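Local coordinates for possible sortase-like protein (Corynebacterium diphtheriae, PDB 5UUS), which probably acts as a membrane-bound sortase, a cysteine-dependent enzyme that, as in its family, would cleave surface proteins at a sorting signal and join the proteins to the cell envelope, at residues A109-T114 against A224-G229; S117-R122 against T212-K217. One frame throughout, in Å; residues are numbered along the deposited sequence.

Contact 1 of 2, residues A109-T114 against A224-G229; sequences AIVVET and AALEEG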
loop_
_atom_site.group_PDB
_atom_site.type_symbol
_atom_site.label_atom_id
_atom_site.label_comp_id
_atom_site.label_asym_id
_atom_site.label_seq_id
_atom_site.Cartn_x
_atom_site.Cartn_y
_atom_site.Cartn_z
ATOM N N ALA A 109 -9.460 -1.783 4.069
ATOM C CA ALA A 109 -9.014 -0.695 3.185
ATOM C C ALA A 109 -7.753 -0.013 3.694
ATOM O O ALA A 109 -7.590 0.210 4.900
ATOM C CB ALA A 109 -10.134 0.359 3.017
ATOM N N ILE A 110 -6.857 0.297 2.769
ATOM C CA ILE A 110 -5.769 1.211 3.034
ATOM C C ILE A 110 -6.003 2.386 2.063
ATOM O O ILE A 110 -5.979 2.194 0.855
ATOM C CB ILE A 110 -4.392 0.591 2.789
ATOM C CG1 ILE A 110 -4.296 -0.849 3.381
ATOM C CG2 ILE A 110 -3.272 1.568 3.243
ATOM C CD1 ILE A 110 -4.461 -0.888 4.822
ATOM N N VAL A 111 -6.250 3.580 2.592
ATOM C CA VAL A 111 -6.523 4.733 1.746
ATOM C C VAL A 111 -5.288 5.613 1.652
ATOM O O VAL A 111 -4.676 5.937 2.670
ATOM C CB VAL A 111 -7.719 5.545 2.268
ATOM C CG1 VAL A 111 -8.012 6.710 1.316
ATOM C CG2 VAL A 111 -8.955 4.639 2.402
ATOM N N VAL A 112 -4.910 5.966 0.425
ATOM C CA VAL A 112 -3.712 6.763 0.180
ATOM C C VAL A 112 -4.077 8.022 -0.600
ATOM O O VAL A 112 -4.687 7.980 -1.664
ATOM C CB VAL A 112 -2.641 5.957 -0.573
ATOM C CG1 VAL A 112 -1.333 6.737 -0.663
ATOM C CG2 VAL A 112 -2.389 4.635 0.154
ATOM N N GLU A 113 -3.703 9.148 -0.027
ATOM C CA GLU A 113 -3.951 10.435 -0.620
ATOM C C GLU A 113 -2.651 11.034 -1.136
ATOM O O GLU A 113 -1.638 11.049 -0.412
ATOM C CB GLU A 113 -4.574 11.338 0.439
ATOM C CG GLU A 113 -4.902 12.701 0.017
ATOM C CD GLU A 113 -5.209 13.593 1.220
ATOM O OE1 GLU A 113 -5.060 13.143 2.400
ATOM O OE2 GLU A 113 -5.591 14.746 0.972
ATOM N N THR A 114 -2.658 11.531 -2.373
ATOM C CA THR A 114 -1.566 12.398 -2.792
ATOM C C THR A 114 -2.091 13.827 -2.982
ATOM O O THR A 114 -3.273 14.100 -2.768
ATOM C CB THR A 114 -0.901 11.903 -4.090
ATOM O OG1 THR A 114 -1.751 12.189 -5.198
ATOM C CG2 THR A 114 -0.609 10.405 -4.010
ATOM N N ALA A 224 -15.414 6.694 -0.016
ATOM C CA ALA A 224 -16.351 6.166 0.960
ATOM C C ALA A 224 -15.658 5.218 1.925
ATOM O O ALA A 224 -16.138 4.991 3.038
ATOM C CB ALA A 224 -17.479 5.456 0.262
ATOM N N ALA A 225 -14.527 4.663 1.502
ATOM C CA ALA A 225 -13.838 3.673 2.318
ATOM C C ALA A 225 -13.403 4.273 3.655
ATOM O O ALA A 225 -13.275 3.559 4.649
ATOM C CB ALA A 225 -12.641 3.096 1.569
ATOM N N LEU A 226 -13.201 5.588 3.679
ATOM C CA LEU A 226 -12.788 6.289 4.899
ATOM C C LEU A 226 -13.802 6.159 6.043
ATOM O O LEU A 226 -13.438 6.270 7.213
ATOM C CB LEU A 226 -12.530 7.775 4.579
ATOM C CG LEU A 226 -11.210 8.030 3.846
ATOM C CD1 LEU A 226 -11.079 9.476 3.377
ATOM C CD2 LEU A 226 -10.040 7.683 4.754
ATOM N N GLU A 227 -15.066 5.905 5.699
ATOM C CA GLU A 227 -16.155 5.818 6.682
ATOM C C GLU A 227 -16.342 4.424 7.267
ATOM O O GLU A 227 -17.247 4.202 8.068
ATOM C CB GLU A 227 -17.473 6.259 6.048
ATOM C CG GLU A 227 -17.337 7.406 5.069
ATOM C CD GLU A 227 -16.732 8.643 5.703
ATOM O OE1 GLU A 227 -16.908 8.821 6.933
ATOM O OE2 GLU A 227 -16.083 9.432 4.969
ATOM N N GLU A 228 -15.490 3.490 6.854
ATOM C CA GLU A 228 -15.554 2.102 7.323
ATOM C C GLU A 228 -14.951 1.877 8.725
ATOM O O GLU A 228 -14.423 2.799 9.358
ATOM C CB GLU A 228 -14.848 1.185 6.318
ATOM C CG GLU A 228 -15.523 1.127 4.984
ATOM C CD GLU A 228 -14.749 0.320 3.972
ATOM O OE1 GLU A 228 -13.748 -0.336 4.360
ATOM O OE2 GLU A 228 -15.138 0.353 2.783
ATOM N N GLY A 229 -15.031 0.639 9.196
ATOM C CA GLY A 229 -14.486 0.287 10.492
ATOM C C GLY A 229 -15.440 0.595 11.627
ATOM O O GLY A 229 -15.349 -0.004 12.704
ATOM O OXT GLY A 229 -16.326 1.446 11.494
HETATM O O HOH W 1 -11.633 -1.093 6.003
#

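Contact 2 of 2, residues S117-R122 against T212-K217; sequences SWSVYR and TEHFPK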
loop_
_atom_site.group_PDB
_atom_site.type_symbol
_atom_site.label_atom_id
_atom_site.label_comp_id
_atom_site.label_asym_id
_atom_site.label_seq_id
_atom_site.Cartn_x
_atom_site.Cartn_y
_atom_site.Cartn_z
ATOM N N SER A 117 -4.716 13.112 -5.873
ATOM C CA SER A 117 -5.521 11.911 -6.061
ATOM C C SER A 117 -5.874 11.178 -4.763
ATOM O O SER A 117 -5.264 11.405 -3.720
ATOM C CB SER A 117 -4.788 10.934 -6.981
ATOM O OG SER A 117 -3.673 10.364 -6.298
ATOM N N TRP A 118 -6.866 10.294 -4.865
ATOM C CA TRP A 118 -7.209 9.349 -3.799
ATOM C C TRP A 118 -7.080 7.948 -4.385
ATOM O O TRP A 118 -7.512 7.725 -5.519
ATOM C CB TRP A 118 -8.642 9.571 -3.276
ATOM C CG TRP A 118 -8.835 10.796 -2.452
ATOM C CD1 TRP A 118 -9.335 12.022 -2.876
ATOM C CD2 TRP A 118 -8.560 10.942 -1.049
ATOM N NE1 TRP A 118 -9.369 12.900 -1.820
ATOM C CE2 TRP A 118 -8.898 12.271 -0.687
ATOM C CE3 TRP A 118 -8.053 10.079 -0.062
ATOM C CZ2 TRP A 118 -8.757 12.755 0.619
ATOM C CZ3 TRP A 118 -7.918 10.554 1.244
ATOM C CH2 TRP A 118 -8.271 11.881 1.571
ATOM N N SER A 119 -6.469 7.025 -3.625
ATOM C CA SER A 119 -6.375 5.616 -3.995
ATOM C C SER A 119 -6.926 4.781 -2.841
ATOM O O SER A 119 -6.716 5.115 -1.674
ATOM C CB SER A 119 -4.923 5.196 -4.281
ATOM O OG SER A 119 -4.330 6.006 -5.263
ATOM N N VAL A 120 -7.639 3.713 -3.173
ATOM C CA VAL A 120 -8.053 2.756 -2.167
ATOM C C VAL A 120 -7.441 1.433 -2.533
ATOM O O VAL A 120 -7.681 0.925 -3.634
ATOM C CB VAL A 120 -9.579 2.609 -2.091
ATOM C CG1 VAL A 120 -9.965 1.506 -1.087
ATOM C CG2 VAL A 120 -10.207 3.955 -1.727
ATOM N N TYR A 121 -6.646 0.895 -1.616
ATOM C CA TYR A 121 -6.159 -0.477 -1.709
ATOM C C TYR A 121 -6.875 -1.368 -0.695
ATOM O O TYR A 121 -7.308 -0.900 0.352
ATOM C CB TYR A 121 -4.663 -0.541 -1.460
ATOM C CG TYR A 121 -3.803 0.182 -2.462
ATOM C CD1 TYR A 121 -3.519 1.539 -2.312
ATOM C CD2 TYR A 121 -3.227 -0.501 -3.536
ATOM C CE1 TYR A 121 -2.697 2.209 -3.231
ATOM C CE2 TYR A 121 -2.402 0.160 -4.452
ATOM C CZ TYR A 121 -2.147 1.516 -4.290
ATOM O OH TYR A 121 -1.323 2.180 -5.174
ATOM N N ARG A 122 -6.998 -2.653 -1.002
ATOM C CA ARG A 122 -7.628 -3.573 -0.066
ATOM C C ARG A 122 -6.740 -4.787 0.171
ATOM O O ARG A 122 -6.183 -5.360 -0.768
ATOM C CB ARG A 122 -9.006 -3.952 -0.579
ATOM C CG ARG A 122 -9.917 -2.731 -0.598
ATOM C CD ARG A 122 -11.343 -3.087 -0.325
ATOM N NE ARG A 122 -12.191 -1.899 -0.295
ATOM C CZ ARG A 122 -12.810 -1.453 0.790
ATOM N NH1 ARG A 122 -12.703 -2.106 1.950
ATOM N NH2 ARG A 122 -13.557 -0.370 0.715
ATOM N N THR A 212 -8.241 -0.914 -5.837
ATOM C CA THR A 212 -9.641 -1.077 -6.246
ATOM C C THR A 212 -10.265 0.258 -6.667
ATOM O O THR A 212 -11.249 0.277 -7.397
ATOM C CB THR A 212 -10.518 -1.689 -5.110
ATOM O OG1 THR A 212 -10.524 -0.803 -3.982
ATOM C CG2 THR A 212 -9.969 -3.063 -4.654
ATOM N N GLU A 213 -9.712 1.359 -6.172
ATOM C CA GLU A 213 -10.133 2.706 -6.597
ATOM C C GLU A 213 -8.947 3.630 -6.792
ATOM O O GLU A 213 -7.994 3.591 -6.009
ATOM C CB GLU A 213 -11.049 3.360 -5.575
ATOM C CG GLU A 213 -12.394 2.759 -5.353
ATOM C CD GLU A 213 -13.167 3.558 -4.299
ATOM O OE1 GLU A 213 -13.545 4.729 -4.577
ATOM O OE2 GLU A 213 -13.364 3.026 -3.182
ATOM N N HIS A 214 -9.016 4.493 -7.811
ATOM C CA HIS A 214 -8.002 5.548 -7.997
ATOM C C HIS A 214 -8.594 6.687 -8.824
ATOM O O HIS A 214 -9.019 6.466 -9.952
ATOM C CB HIS A 214 -6.725 5.021 -8.681
ATOM C CG HIS A 214 -5.676 6.080 -8.900
ATOM N ND1 HIS A 214 -5.001 6.687 -7.863
ATOM C CD2 HIS A 214 -5.209 6.654 -10.040
ATOM C CE1 HIS A 214 -4.155 7.580 -8.350
ATOM N NE2 HIS A 214 -4.261 7.582 -9.664
ATOM N N PHE A 215 -8.667 7.886 -8.250
ATOM C CA PHE A 215 -9.321 9.004 -8.949
ATOM C C PHE A 215 -8.718 10.340 -8.499
ATOM O O PHE A 215 -8.106 10.421 -7.417
ATOM C CB PHE A 215 -10.849 8.971 -8.731
ATOM C CG PHE A 215 -11.266 9.011 -7.293
ATOM C CD1 PHE A 215 -11.451 10.224 -6.641
ATOM C CD2 PHE A 215 -11.480 7.831 -6.593
ATOM C CE1 PHE A 215 -11.837 10.258 -5.306
ATOM C CE2 PHE A 215 -11.858 7.852 -5.254
ATOM C CZ PHE A 215 -12.039 9.069 -4.610
ATOM N N PRO A 216 -8.863 11.387 -9.341
ATOM C CA PRO A 216 -8.260 12.698 -9.067
ATOM C C PRO A 216 -9.056 13.526 -8.062
ATOM O O PRO A 216 -10.261 13.379 -7.967
ATOM C CB PRO A 216 -8.256 13.378 -10.441
ATOM C CG PRO A 216 -9.503 12.812 -11.109
ATOM C CD PRO A 216 -9.531 11.348 -10.656
ATOM N N LYS A 217 -8.365 14.384 -7.323
ATOM C CA LYS A 217 -9.008 15.353 -6.461
ATOM C C LYS A 217 -9.637 16.455 -7.321
ATOM O O LYS A 217 -9.639 16.344 -8.538
ATOM C CB LYS A 217 -7.997 15.973 -5.497
ATOM C CG LYS A 217 -7.408 15.031 -4.470
ATOM C CD LYS A 217 -6.522 15.778 -3.526
ATOM C CE LYS A 217 -6.329 14.958 -2.262
ATOM N NZ LYS A 217 -5.371 15.585 -1.336
HETATM O O HOH W 2 -12.947 -0.123 -2.627
#

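Contact 1 of 2, residues A109-T114 against A224-G229
Glu-228 OE1 takes a 2.8 Å bond from the oxygen of water 1, and the methyl of Ala-109 lies beside the same carboxylate oxygen. The water in turn accepts a bond from the backbone N of Ala-109 at 3.0 Å, thereby linking the strand to the chain terminus. The other carboxylate oxygen, OE2, forms a salt bridge with Arg-122 of the adjacent strand. A long, flexible acid suits this spot: with CG anti to its carbonyl carbon (chi1 -65°) and the rest of the chain extended, Glu-228 reaches back from the terminal loop to both partners.

Beneath this polar fringe the packing is apolar. Ala-225 presents its CB to the strand, 4.0 Å from Ala-109 CB and 4.1 Å from Val-111 CG2, and two facing alanines let the backbones come close. Leu-226 arrives at about a right angle to Val-111. Its CD2 branch makes the touch, 4.0 Å from Val-111 CG2 and close to CB and CG1 as well, so one methyl rests against the whole fork of the valine. A short 3-10 segment, with two successive i-to-i+3 bonds from Glu-227 N to Ala-224 O (3.0 Å) and from Glu-228 N to Ala-225 O (3.1 Å), brings these side chains to the strand.

Ala-109 and Val-111 point to the same side of the sheet, while Ile-110 between them packs on Met-190 and Met-192. The strand's backbone pairs with Tyr-45 on one flank and with Ser-119 and Tyr-121 on the other. The chemistry thus implies that the C-terminal tail lies over a sheet face instead of adding a strand, with methyl packing inside and carboxylate bonding at its border.

Contact 2 of 2, residues S117-R122 against T212-K217
Trp-118 and Phe-215 lie side by side on one face of an antiparallel strand pair of the sortase beta-barrel, a pair with a classic beta bulge in which Thr-212 and Glu-213 both face Val-120. The Trp-118 CB lies over a face of the phenyl ring, 4.1 Å from its centroid and 27° off the ring normal, a CH-pi contact. The phenyl and the five-membered ring of the indole are inclined at 34° and meet obliquely. Phe-215 leans back over its strand partner because CG sits between its own backbone N and carbonyl carbon (chi1 57°). The methylenes of Lys-217 pass obliquely by the NE1 corner of the indole, CE 3.7 Å from Trp-118 NE1, and carry NZ on to Glu-113 and the carbonyl of Thr-114.

On the other face the cross-strand pair Ser-119 and His-214 is polar. His-214 turns its ring edge to Ser-119, and ND1 and OG share a 2.8 Å hydrogen bond whose proton may belong to either. A small hydroxyl on the buried strand thus reaches the ring of the more exposed His-214. Reciprocal backbone bonds between Trp-118 and Phe-215 set the register.

At the bulge, Val-120 O accepts two amides, Thr-212 N at 2.9 Å and Glu-213 N at 3.3 Å, the latter in the carbonyl plane on a lone pair. Glu-213 runs alongside Val-120, pointing the same way; the CB atoms touch, and Val-120 CG2 lies against the carboxylate, 3.6 Å from Glu-213 OE2. Arg-122 crosses Thr-212 at about a right angle, its NH2 held by Glu-228 and its NH1 by the carbonyl of Cys-107. Its NE donates in the guanidinium plane to water 2 (3.0 Å), which also bonds Thr-212 OG1 and donates to Glu-213 OE2 at 3.2 Å.

Overall arrangement
Contacts 1 and 2 share one sheet: strands 109-114 and 117-123 are successive in the chain and adjacent in the barrel, and the centres of the two contacts lie about 9 Å apart. Charged side chains join them at both ends. Arg-122 NH2 meets Glu-228 OE2 at 2.7 Å beside the tail, and Lys-217 NZ pairs with Glu-113 OE2 at the far end, where Glu-113 CD also packs 3.5 Å from Trp-118 CH2. Pro-223 touches Val-111, Trp-118 and Val-120, and so belongs to both. Neither contact reaches the predicted catalytic residues His-90 and Cys-195; the side chain of Lys-217 is about 4 Å from a bound MPD ((4S)-2-methyl-2,4-pentanediol), probably from the crystallisation liquor.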